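Local atomic coordinates of NAD-dependent dehydrogenase (Rhizobium meliloti, PDB entry 4Z0P), a protein that catalyses the NADPH-dependent reduction of glyoxylate and hydroxypyruvate, as a member of the D-isomer specific 2-hydroxyacid dehydrogenase family. Residues V141-A155 with L187-L201. Residues are numbered along the deposited sequence; the frame is centred on the assembly and turned at random. Where two conformers were deposited one is given.
Sequences VTVGIMGMGVLGQDA and LDAFLGRTDFLVGLL. With NDP (NADPH dihydro-nicotinamide-adenine-dinucleotide phosphate), chain H.
At the heart of the dinucleotide-binding Rossmann domain, strand 142-146 pairs in parallel with strand 196-199, two adjacent inner strands of its parallel sheet, 196-199 being the middle one of seven. Their pairing starts at T142, whose O takes two amides, D195 N and F196 N, while T142 N gives a nearly straight bond (177°) to D195 OD2, 2.8 Å away on the anti side of the carboxylate. An aspartate suits this place because its carboxylate accepts T142 N, the amide at the start of strand 142-146. G144 N to F196 O, V198 N to G144 O, M146 N to V198 O and L200 N to M146 O continue the pairing.

On one side of the sheet, V141 CG1 sits squarely over the F196 ring, 3.6 Å from its centroid, a CH-pi contact. V143 CG1 meets V198 CG2 at 3.7 Å, two branched valines packed together. The other side receives helix 187-193. G144 lacks a side chain here, and F190 CZ comes within 3.5 Å of G144 C. T194 OG1, bonded to F190 O, lies over the centre of the F190 ring; a valine here would probably leave F190 O with R193 N alone of its two donors. M146 runs past the ring, CG 3.5 Å from F190 CE1 and SD in an oblique Met-aromatic contact; a bend at chi3 (66°) carries CE to L187 CD1, an apolar contact.

Beyond the strands, L200 CD1 packs on helix 150-161 at G152 CA and A155 CB. G152 suits the turn because a CB would run into G147 O. Water 2 joins L200 O, G149 N and G152 N to NDP O1N, and V150 N and L151 N bond the pyrophosphate directly. G147, G149 and G152 match the GxGxxG fingerprint, consistent with the strand-turn-helix that binds the dinucleotide pyrophosphate in a Rossmann fold.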
ATOM      1  N   VAL A 141      -1.295  10.111 -10.941  1.00 23.07           N
ATOM      2  CA  VAL A 141      -0.860   8.882 -11.636  1.00 21.25           C
ATOM      3  C   VAL A 141      -2.080   8.137 -12.153  1.00 22.95           C
ATOM      4  O   VAL A 141      -3.055   7.921 -11.424  1.00 22.53           O
ATOM      5  CB  VAL A 141      -0.064   7.979 -10.687  1.00 21.10           C
ATOM      6  CG1 VAL A 141       0.213   6.574 -11.283  1.00 24.25           C
ATOM      7  CG2 VAL A 141       1.237   8.679 -10.314  1.00 23.12           C
ATOM      8  N   THR A 142      -2.002   7.726 -13.414  1.00 22.00           N
ATOM      9  CA  THR A 142      -3.014   6.843 -13.990  1.00 20.20           C
ATOM     10  C   THR A 142      -2.496   5.412 -13.959  1.00 20.31           C
ATOM     11  O   THR A 142      -1.448   5.097 -14.558  1.00 20.48           O
ATOM     12  CB  THR A 142      -3.382   7.254 -15.424  1.00 24.85           C
ATOM     13  OG1 THR A 142      -4.003   8.552 -15.391  1.00 23.32           O
ATOM     14  CG2 THR A 142      -4.371   6.266 -16.004  1.00 23.91           C
ATOM     15  N   VAL A 143      -3.210   4.567 -13.234  1.00 19.75           N
ATOM     16  CA  VAL A 143      -2.947   3.117 -13.220  1.00 18.60           C
ATOM     17  C   VAL A 143      -3.852   2.493 -14.260  1.00 18.97           C
ATOM     18  O   VAL A 143      -5.077   2.699 -14.244  1.00 19.66           O
ATOM     19  CB  VAL A 143      -3.216   2.477 -11.851  1.00 19.98           C
ATOM     20  CG1 VAL A 143      -2.892   0.982 -11.883  1.00 19.84           C
ATOM     21  CG2 VAL A 143      -2.417   3.182 -10.752  1.00 21.44           C
ATOM     22  N   GLY A 144      -3.255   1.737 -15.163  1.00 19.24           N
ATOM     23  CA  GLY A 144      -4.004   1.066 -16.213  1.00 20.98           C
ATOM     24  C   GLY A 144      -3.899  -0.426 -15.986  1.00 21.40           C
ATOM     25  O   GLY A 144      -2.793  -0.947 -15.954  1.00 21.02           O
ATOM     26  N   ILE A 145      -5.035  -1.105 -15.842  1.00 19.66           N
ATOM     27  CA  ILE A 145      -5.045  -2.534 -15.553  1.00 18.52           C
ATOM     28  C   ILE A 145      -5.486  -3.305 -16.776  1.00 20.63           C
ATOM     29  O   ILE A 145      -6.571  -3.048 -17.310  1.00 20.36           O
ATOM     30  CB  ILE A 145      -5.979  -2.862 -14.373  1.00 17.19           C
ATOM     31  CG1 ILE A 145      -5.503  -2.124 -13.111  1.00 19.82           C
ATOM     32  CG2 ILE A 145      -5.996  -4.370 -14.130  1.00 22.64           C
ATOM     33  CD1 ILE A 145      -6.537  -2.081 -12.022  1.00 25.46           C
ATOM     34  N   MET A 146      -4.614  -4.210 -17.248  1.00 19.93           N
ATOM     35  CA  MET A 146      -4.952  -5.150 -18.316  1.00 20.19           C
ATOM     36  C   MET A 146      -5.463  -6.444 -17.674  1.00 23.25           C
ATOM     37  O   MET A 146      -4.716  -7.146 -16.983  1.00 21.11           O
ATOM     38  CB  MET A 146      -3.772  -5.398 -19.235  1.00 22.62           C
ATOM     39  CG  MET A 146      -3.464  -4.200 -20.115  1.00 20.88           C
ATOM     40  SD  MET A 146      -1.971  -4.270 -21.100  1.00 22.70           S
ATOM     41  CE  MET A 146      -2.350  -5.578 -22.224  1.00 21.73           C
ATOM     42  N   GLY A 147      -6.742  -6.743 -17.939  1.00 21.81           N
ATOM     43  CA  GLY A 147      -7.483  -7.839 -17.306  1.00 22.89           C
ATOM     44  C   GLY A 147      -8.479  -7.282 -16.320  1.00 22.69           C
ATOM     45  O   GLY A 147      -8.090  -6.816 -15.254  1.00 26.10           O
ATOM     46  N   MET A 148      -9.754  -7.290 -16.686  1.00 21.51           N
ATOM     47  CA  MET A 148     -10.849  -6.690 -15.911  0.50 23.52           C
ATOM     48  C   MET A 148     -11.790  -7.775 -15.407  1.00 23.40           C
ATOM     49  O   MET A 148     -13.013  -7.661 -15.536  1.00 23.93           O
ATOM     50  CB  MET A 148     -11.638  -5.715 -16.797  0.50 24.28           C
ATOM     51  CG  MET A 148     -10.978  -4.370 -16.989  0.50 28.81           C
ATOM     52  SD  MET A 148     -11.174  -3.373 -15.504  0.50 27.23           S
ATOM     53  CE  MET A 148      -9.599  -3.622 -14.694  0.50 18.24           C
ATOM     54  N   GLY A 149     -11.219  -8.833 -14.858  1.00 22.62           N
ATOM     55  CA  GLY A 149     -11.986  -9.929 -14.329  1.00 24.87           C
ATOM     56  C   GLY A 149     -12.155  -9.796 -12.833  1.00 23.57           C
ATOM     57  O   GLY A 149     -12.191  -8.683 -12.287  1.00 20.86           O
ATOM     58  N   VAL A 150     -12.229 -10.932 -12.152  1.00 20.28           N
ATOM     59  CA  VAL A 150     -12.419 -10.916 -10.701  1.00 21.58           C
ATOM     60  C   VAL A 150     -11.325 -10.081 -10.033  1.00 22.33           C
ATOM     61  O   VAL A 150     -11.609  -9.180  -9.220  1.00 22.65           O
ATOM     62  CB  VAL A 150     -12.446 -12.349 -10.129  1.00 21.21           C
ATOM     63  CG1 VAL A 150     -12.493 -12.340  -8.608  1.00 22.49           C
ATOM     64  CG2 VAL A 150     -13.677 -13.092 -10.641  1.00 24.92           C
ATOM     65  N   LEU A 151     -10.072 -10.343 -10.398  1.00 19.03           N
ATOM     66  CA  LEU A 151      -8.945  -9.680  -9.722  1.00 20.35           C
ATOM     67  C   LEU A 151      -8.769  -8.246 -10.200  1.00 19.76           C
ATOM     68  O   LEU A 151      -8.627  -7.320  -9.386  1.00 20.98           O
ATOM     69  CB  LEU A 151      -7.666 -10.513  -9.893  1.00 19.61           C
ATOM     70  CG  LEU A 151      -7.741 -11.928  -9.324  1.00 21.26           C
ATOM     71  CD1 LEU A 151      -6.416 -12.684  -9.496  1.00 21.46           C
ATOM     72  CD2 LEU A 151      -8.209 -11.971  -7.877  1.00 21.25           C
ATOM     73  N   GLY A 152      -8.816  -8.041 -11.511  1.00 19.34           N
ATOM     74  CA  GLY A 152      -8.677  -6.699 -12.068  1.00 22.51           C
ATOM     75  C   GLY A 152      -9.721  -5.716 -11.569  1.00 21.37           C
ATOM     76  O   GLY A 152      -9.403  -4.564 -11.230  1.00 20.76           O
ATOM     77  N   GLN A 153     -10.965  -6.166 -11.483  1.00 20.94           N
ATOM     78  CA  GLN A 153     -12.023  -5.252 -11.009  1.00 22.17           C
ATOM     79  C   GLN A 153     -11.842  -4.838  -9.547  1.00 24.16           C
ATOM     80  O   GLN A 153     -12.012  -3.666  -9.192  1.00 22.24           O
ATOM     81  CB  GLN A 153     -13.407  -5.812 -11.225  1.00 23.76           C
ATOM     82  CG  GLN A 153     -13.719  -5.955 -12.700  1.00 26.43           C
ATOM     83  CD  GLN A 153     -15.117  -6.456 -12.926  1.00 50.17           C
ATOM     84  OE1 GLN A 153     -16.023  -6.097 -12.190  1.00 37.62           O
ATOM     85  NE2 GLN A 153     -15.301  -7.283 -13.943  1.00 39.29           N
ATOM     86  N   ASP A 154     -11.519  -5.794  -8.689  1.00 21.47           N
ATOM     87  CA  ASP A 154     -11.342  -5.490  -7.284  1.00 21.64           C
ATOM     88  C   ASP A 154     -10.158  -4.555  -7.089  1.00 21.62           C
ATOM     89  O   ASP A 154     -10.256  -3.595  -6.316  1.00 20.99           O
ATOM     90  CB  ASP A 154     -11.166  -6.764  -6.441  1.00 20.41           C
ATOM     91  CG  ASP A 154     -11.284  -6.489  -4.961  1.00 23.36           C
ATOM     92  OD1 ASP A 154     -12.412  -6.178  -4.561  1.00 23.69           O
ATOM     93  OD2 ASP A 154     -10.288  -6.584  -4.193  1.00 22.08           O
ATOM     94  N   ALA A 155      -9.038  -4.831  -7.768  1.00 19.55           N
ATOM     95  CA  ALA A 155      -7.867  -3.973  -7.669  1.00 20.74           C
ATOM     96  C   ALA A 155      -8.195  -2.565  -8.178  1.00 23.76           C
ATOM     97  O   ALA A 155      -7.808  -1.574  -7.543  1.00 21.80           O
ATOM     98  CB  ALA A 155      -6.684  -4.564  -8.421  1.00 20.08           C
ATOM     99  N   LEU A 187      -6.783  -0.734 -27.054  1.00 25.60           N
ATOM    100  CA  LEU A 187      -5.503  -0.963 -26.347  1.00 25.00           C
ATOM    101  C   LEU A 187      -4.540   0.219 -26.443  1.00 25.48           C
ATOM    102  O   LEU A 187      -4.013   0.691 -25.416  1.00 25.36           O
ATOM    103  CB  LEU A 187      -4.818  -2.226 -26.890  1.00 26.06           C
ATOM    104  CG  LEU A 187      -3.474  -2.583 -26.216  1.00 28.71           C
ATOM    105  CD1 LEU A 187      -3.557  -2.816 -24.715  1.00 27.63           C
ATOM    106  CD2 LEU A 187      -2.911  -3.816 -26.887  1.00 32.95           C
ATOM    107  N   ASP A 188      -4.304   0.700 -27.669  1.00 27.48           N
ATOM    108  CA  ASP A 188      -3.330   1.786 -27.843  1.00 26.23           C
ATOM    109  C   ASP A 188      -3.710   3.083 -27.130  1.00 26.93           C
ATOM    110  O   ASP A 188      -2.840   3.753 -26.535  1.00 25.96           O
ATOM    111  CB  ASP A 188      -3.005   1.991 -29.328  1.00 31.55           C
ATOM    112  CG  ASP A 188      -2.063   0.902 -29.877  1.00 34.25           C
ATOM    113  OD1 ASP A 188      -1.706  -0.069 -29.158  1.00 36.89           O
ATOM    114  OD2 ASP A 188      -1.669   1.021 -31.043  1.00 40.77           O
ATOM    115  N   ALA A 189      -4.994   3.435 -27.153  1.00 24.68           N
ATOM    116  CA  ALA A 189      -5.464   4.630 -26.449  1.00 27.05           C
ATOM    117  C   ALA A 189      -5.282   4.456 -24.937  1.00 23.85           C
ATOM    118  O   ALA A 189      -4.840   5.376 -24.233  1.00 26.31           O
ATOM    119  CB  ALA A 189      -6.918   4.897 -26.793  1.00 33.15           C
ATOM    120  N   PHE A 190      -5.630   3.266 -24.453  1.00 24.37           N
ATOM    121  CA  PHE A 190      -5.430   2.887 -23.056  1.00 23.89           C
ATOM    122  C   PHE A 190      -3.958   2.973 -22.636  1.00 22.74           C
ATOM    123  O   PHE A 190      -3.648   3.595 -21.625  1.00 21.82           O
ATOM    124  CB  PHE A 190      -6.050   1.497 -22.806  1.00 23.92           C
ATOM    125  CG  PHE A 190      -5.512   0.767 -21.604  1.00 21.83           C
ATOM    126  CD1 PHE A 190      -4.397  -0.038 -21.721  1.00 22.37           C
ATOM    127  CD2 PHE A 190      -6.163   0.818 -20.376  1.00 22.89           C
ATOM    128  CE1 PHE A 190      -3.898  -0.720 -20.613  1.00 22.92           C
ATOM    129  CE2 PHE A 190      -5.678   0.110 -19.279  1.00 21.24           C
ATOM    130  CZ  PHE A 190      -4.540  -0.651 -19.399  1.00 21.47           C
ATOM    131  N   LEU A 191      -3.058   2.391 -23.420  1.00 21.12           N
ATOM    132  CA  LEU A 191      -1.621   2.417 -23.087  1.00 22.16           C
ATOM    133  C   LEU A 191      -1.087   3.839 -23.020  1.00 23.02           C
ATOM    134  O   LEU A 191      -0.347   4.178 -22.096  1.00 22.03           O
ATOM    135  CB  LEU A 191      -0.814   1.614 -24.109  1.00 22.58           C
ATOM    136  CG  LEU A 191      -1.071   0.111 -24.122  1.00 24.45           C
ATOM    137  CD1 LEU A 191      -0.444  -0.516 -25.359  1.00 23.17           C
ATOM    138  CD2 LEU A 191      -0.541  -0.568 -22.859  1.00 21.78           C
ATOM    139  N   GLY A 192      -1.479   4.685 -23.976  1.00 23.25           N
ATOM    140  CA  GLY A 192      -0.981   6.050 -24.034  1.00 23.49           C
ATOM    141  C   GLY A 192      -1.369   6.920 -22.852  1.00 23.15           C
ATOM    142  O   GLY A 192      -0.722   7.931 -22.597  1.00 24.71           O
ATOM    143  N   ARG A 193      -2.409   6.520 -22.120  1.00 23.48           N
ATOM    144  CA  ARG A 193      -2.831   7.195 -20.890  1.00 24.44           C
ATOM    145  C   ARG A 193      -2.223   6.606 -19.613  1.00 25.09           C
ATOM    146  O   ARG A 193      -2.350   7.214 -18.553  1.00 25.30           O
ATOM    147  CB  ARG A 193      -4.341   7.086 -20.730  1.00 26.47           C
ATOM    148  CG  ARG A 193      -5.129   7.867 -21.750  1.00 30.94           C
ATOM    149  CD  ARG A 193      -6.612   7.711 -21.462  1.00 34.79           C
ATOM    150  NE  ARG A 193      -6.983   8.295 -20.177  1.00 34.68           N
ATOM    151  CZ  ARG A 193      -8.184   8.196 -19.608  1.00 39.84           C
ATOM    152  NH1 ARG A 193      -9.159   7.502 -20.181  1.00 31.81           N
ATOM    153  NH2 ARG A 193      -8.417   8.786 -18.448  1.00 36.97           N
ATOM    154  N   THR A 194      -1.557   5.457 -19.710  1.00 21.13           N
ATOM    155  CA  THR A 194      -1.183   4.689 -18.545  1.00 18.57           C
ATOM    156  C   THR A 194       0.223   5.021 -18.077  1.00 22.59           C
ATOM    157  O   THR A 194       1.161   4.908 -18.837  1.00 21.69           O
ATOM    158  CB  THR A 194      -1.310   3.180 -18.830  1.00 21.82           C
ATOM    159  OG1 THR A 194      -2.696   2.890 -19.035  1.00 21.95           O
ATOM    160  CG2 THR A 194      -0.781   2.356 -17.654  1.00 20.13           C
ATOM    161  N   ASP A 195       0.346   5.403 -16.807  1.00 20.12           N
ATOM    162  CA  ASP A 195       1.642   5.590 -16.150  1.00 19.16           C
ATOM    163  C   ASP A 195       2.159   4.333 -15.465  1.00 21.34           C
ATOM    164  O   ASP A 195       3.344   4.019 -15.550  1.00 21.85           O
ATOM    165  CB  ASP A 195       1.558   6.709 -15.094  1.00 20.72           C
ATOM    166  CG  ASP A 195       1.076   8.039 -15.658  1.00 25.36           C
ATOM    167  OD1 ASP A 195       1.647   8.489 -16.685  1.00 23.45           O
ATOM    168  OD2 ASP A 195       0.116   8.658 -15.077  1.00 23.27           O
ATOM    169  N   PHE A 196       1.294   3.665 -14.709  1.00 18.69           N
ATOM    170  CA  PHE A 196       1.612   2.387 -14.060  1.00 19.42           C
ATOM    171  C   PHE A 196       0.741   1.324 -14.713  1.00 20.13           C
ATOM    172  O   PHE A 196      -0.474   1.331 -14.534  1.00 19.91           O
ATOM    173  CB  PHE A 196       1.269   2.375 -12.559  1.00 20.17           C
ATOM    174  CG  PHE A 196       2.107   3.272 -11.661  1.00 18.50           C
ATOM    175  CD1 PHE A 196       3.110   4.117 -12.129  1.00 21.38           C
ATOM    176  CD2 PHE A 196       1.828   3.279 -10.291  1.00 20.15           C
ATOM    177  CE1 PHE A 196       3.836   4.918 -11.242  1.00 23.21           C
ATOM    178  CE2 PHE A 196       2.539   4.093  -9.411  1.00 19.25           C
ATOM    179  CZ  PHE A 196       3.536   4.911  -9.889  1.00 22.17           C
ATOM    180  N   LEU A 197       1.372   0.395 -15.436  1.00 18.15           N
ATOM    181  CA  LEU A 197       0.664  -0.703 -16.082  1.00 19.24           C
ATOM    182  C   LEU A 197       0.632  -1.901 -15.162  1.00 21.49           C
ATOM    183  O   LEU A 197       1.690  -2.369 -14.742  1.00 19.93           O
ATOM    184  CB  LEU A 197       1.368  -1.087 -17.384  1.00 20.08           C
ATOM    185  CG  LEU A 197       0.718  -2.243 -18.167  1.00 21.31           C
ATOM    186  CD1 LEU A 197      -0.676  -1.879 -18.616  1.00 25.69           C
ATOM    187  CD2 LEU A 197       1.561  -2.612 -19.368  1.00 22.35           C
ATOM    188  N   VAL A 198      -0.563  -2.423 -14.894  1.00 18.76           N
ATOM    189  CA  VAL A 198      -0.756  -3.603 -14.050  1.00 18.11           C
ATOM    190  C   VAL A 198      -1.327  -4.728 -14.895  1.00 21.12           C
ATOM    191  O   VAL A 198      -2.400  -4.583 -15.491  1.00 20.84           O
ATOM    192  CB  VAL A 198      -1.729  -3.332 -12.894  1.00 19.22           C
ATOM    193  CG1 VAL A 198      -2.028  -4.600 -12.090  1.00 21.76           C
ATOM    194  CG2 VAL A 198      -1.130  -2.284 -11.951  1.00 19.99           C
ATOM    195  N   GLY A 199      -0.618  -5.850 -14.929  1.00 19.44           N
ATOM    196  CA  GLY A 199      -1.080  -7.048 -15.613  1.00 20.23           C
ATOM    197  C   GLY A 199      -1.788  -8.031 -14.670  1.00 18.95           C
ATOM    198  O   GLY A 199      -1.181  -8.558 -13.739  1.00 18.64           O
ATOM    199  N   LEU A 200      -3.060  -8.278 -14.949  1.00 18.34           N
ATOM    200  CA  LEU A 200      -3.880  -9.286 -14.271  1.00 19.05           C
ATOM    201  C   LEU A 200      -4.649 -10.124 -15.299  1.00 21.11           C
ATOM    202  O   LEU A 200      -5.833 -10.383 -15.150  1.00 20.61           O
ATOM    203  CB  LEU A 200      -4.822  -8.628 -13.291  1.00 18.05           C
ATOM    204  CG  LEU A 200      -4.110  -8.131 -12.020  1.00 21.63           C
ATOM    205  CD1 LEU A 200      -5.038  -7.231 -11.212  1.00 22.45           C
ATOM    206  CD2 LEU A 200      -3.605  -9.277 -11.176  1.00 25.28           C
ATOM    207  N   LEU A 201      -3.930 -10.537 -16.329  1.00 19.04           N
ATOM    208  CA  LEU A 201      -4.456 -11.404 -17.392  1.00 19.90           C
ATOM    209  C   LEU A 201      -4.088 -12.860 -17.104  1.00 22.75           C
ATOM    210  O   LEU A 201      -3.031 -13.139 -16.542  1.00 21.14           O
ATOM    211  CB  LEU A 201      -3.831 -11.044 -18.737  1.00 21.54           C
ATOM    212  CG  LEU A 201      -4.225  -9.719 -19.405  1.00 19.47           C
ATOM    213  CD1 LEU A 201      -3.271  -9.392 -20.536  1.00 22.91           C
ATOM    214  CD2 LEU A 201      -5.669  -9.775 -19.883  1.00 21.85           C
TER
HETATM  215  PA  NDP H 407     -10.826 -13.685 -14.807  1.00 22.22           P
HETATM  216  O1A NDP H 407     -11.139 -14.820 -15.770  1.00 23.33           O
HETATM  217  O2A NDP H 407     -11.902 -13.272 -13.859  1.00 20.98           O
HETATM  218  O5B NDP H 407     -10.429 -12.442 -15.704  1.00 22.21           O
HETATM  219  C5B NDP H 407      -9.595 -12.519 -16.840  1.00 22.18           C
HETATM  220  C4B NDP H 407      -9.658 -11.198 -17.556  1.00 20.95           C
HETATM  221  O4B NDP H 407      -8.685 -11.240 -18.597  1.00 22.00           O
HETATM  222  C3B NDP H 407     -11.001 -10.911 -18.226  1.00 26.81           C
HETATM  223  O3B NDP H 407     -11.253  -9.515 -18.109  1.00 25.11           O
HETATM  224  C2B NDP H 407     -10.751 -11.292 -19.669  1.00 21.31           C
HETATM  225  O2B NDP H 407     -11.546 -10.604 -20.616  1.00 25.18           O
HETATM  226  C1B NDP H 407      -9.316 -10.855 -19.806  1.00 22.35           C
HETATM  227  N9A NDP H 407      -8.700 -11.504 -20.975  1.00 22.60           N
HETATM  228  C8A NDP H 407      -8.404 -12.802 -21.190  1.00 23.91           C
HETATM  229  N7A NDP H 407      -7.852 -13.032 -22.360  1.00 24.20           N
HETATM  230  C5A NDP H 407      -7.788 -11.797 -22.940  1.00 21.99           C
HETATM  231  C6A NDP H 407      -7.329 -11.348 -24.194  1.00 27.11           C
HETATM  232  N6A NDP H 407      -6.791 -12.181 -25.115  1.00 25.74           N
HETATM  233  N1A NDP H 407      -7.411 -10.018 -24.476  1.00 26.72           N
HETATM  234  C2A NDP H 407      -7.943  -9.195 -23.560  1.00 29.50           C
HETATM  235  N3A NDP H 407      -8.418  -9.506 -22.350  1.00 22.91           N
HETATM  236  C4A NDP H 407      -8.299 -10.836 -22.094  1.00 21.86           C
HETATM  237  O3  NDP H 407      -9.463 -14.150 -14.075  1.00 20.43           O
HETATM  238  PN  NDP H 407      -9.035 -13.605 -12.608  1.00 21.03           P
HETATM  239  O1N NDP H 407      -9.169 -12.121 -12.548  1.00 21.42           O
HETATM  240  O2N NDP H 407      -9.668 -14.431 -11.546  1.00 19.75           O
HETATM  241  O5D NDP H 407      -7.513 -14.071 -12.642  1.00 20.48           O
HETATM  242  C5D NDP H 407      -6.638 -13.505 -13.598  1.00 19.33           C
HETATM  243  C4D NDP H 407      -5.308 -14.244 -13.613  1.00 20.88           C
HETATM  244  O4D NDP H 407      -4.517 -13.870 -12.483  1.00 20.78           O
HETATM  245  C3D NDP H 407      -5.366 -15.760 -13.496  1.00 21.22           C
HETATM  246  O3D NDP H 407      -5.690 -16.360 -14.766  1.00 21.88           O
HETATM  247  C2D NDP H 407      -3.990 -16.170 -13.008  1.00 19.17           C
HETATM  248  O2D NDP H 407      -3.119 -16.438 -14.121  1.00 21.64           O
HETATM  249  C1D NDP H 407      -3.526 -14.869 -12.302  1.00 19.03           C
HETATM  250  N1N NDP H 407      -3.291 -15.055 -10.868  1.00 18.19           N
HETATM  251  C2N NDP H 407      -2.023 -14.884 -10.325  1.00 19.14           C
HETATM  252  C3N NDP H 407      -1.788 -15.033  -8.991  1.00 19.34           C
HETATM  253  C7N NDP H 407      -0.470 -14.708  -8.351  1.00 19.89           C
HETATM  254  O7N NDP H 407      -0.265 -15.131  -7.196  1.00 21.15           O
HETATM  255  N7N NDP H 407       0.433 -14.016  -9.012  1.00 18.97           N
HETATM  256  C4N NDP H 407      -2.899 -15.448  -8.101  1.00 21.07           C
HETATM  257  C5N NDP H 407      -4.212 -15.627  -8.768  1.00 19.76           C
HETATM  258  C6N NDP H 407      -4.379 -15.414 -10.060  1.00 19.04           C
HETATM  259  P2B NDP H 407     -13.105 -10.956 -20.808  1.00 37.25           P
HETATM  260  O1X NDP H 407     -13.758 -10.396 -19.571  1.00 63.70           O
HETATM  261  O2X NDP H 407     -13.443 -10.180 -22.068  1.00 36.38           O
HETATM  262  O3X NDP H 407     -13.206 -12.430 -20.940  1.00 31.15           O
HETATM  263  O   HOH W   1      -5.753   9.411 -17.299  1.00 43.80           O
HETATM  264  O   HOH W   2      -8.562  -9.843 -13.889  1.00 20.50           O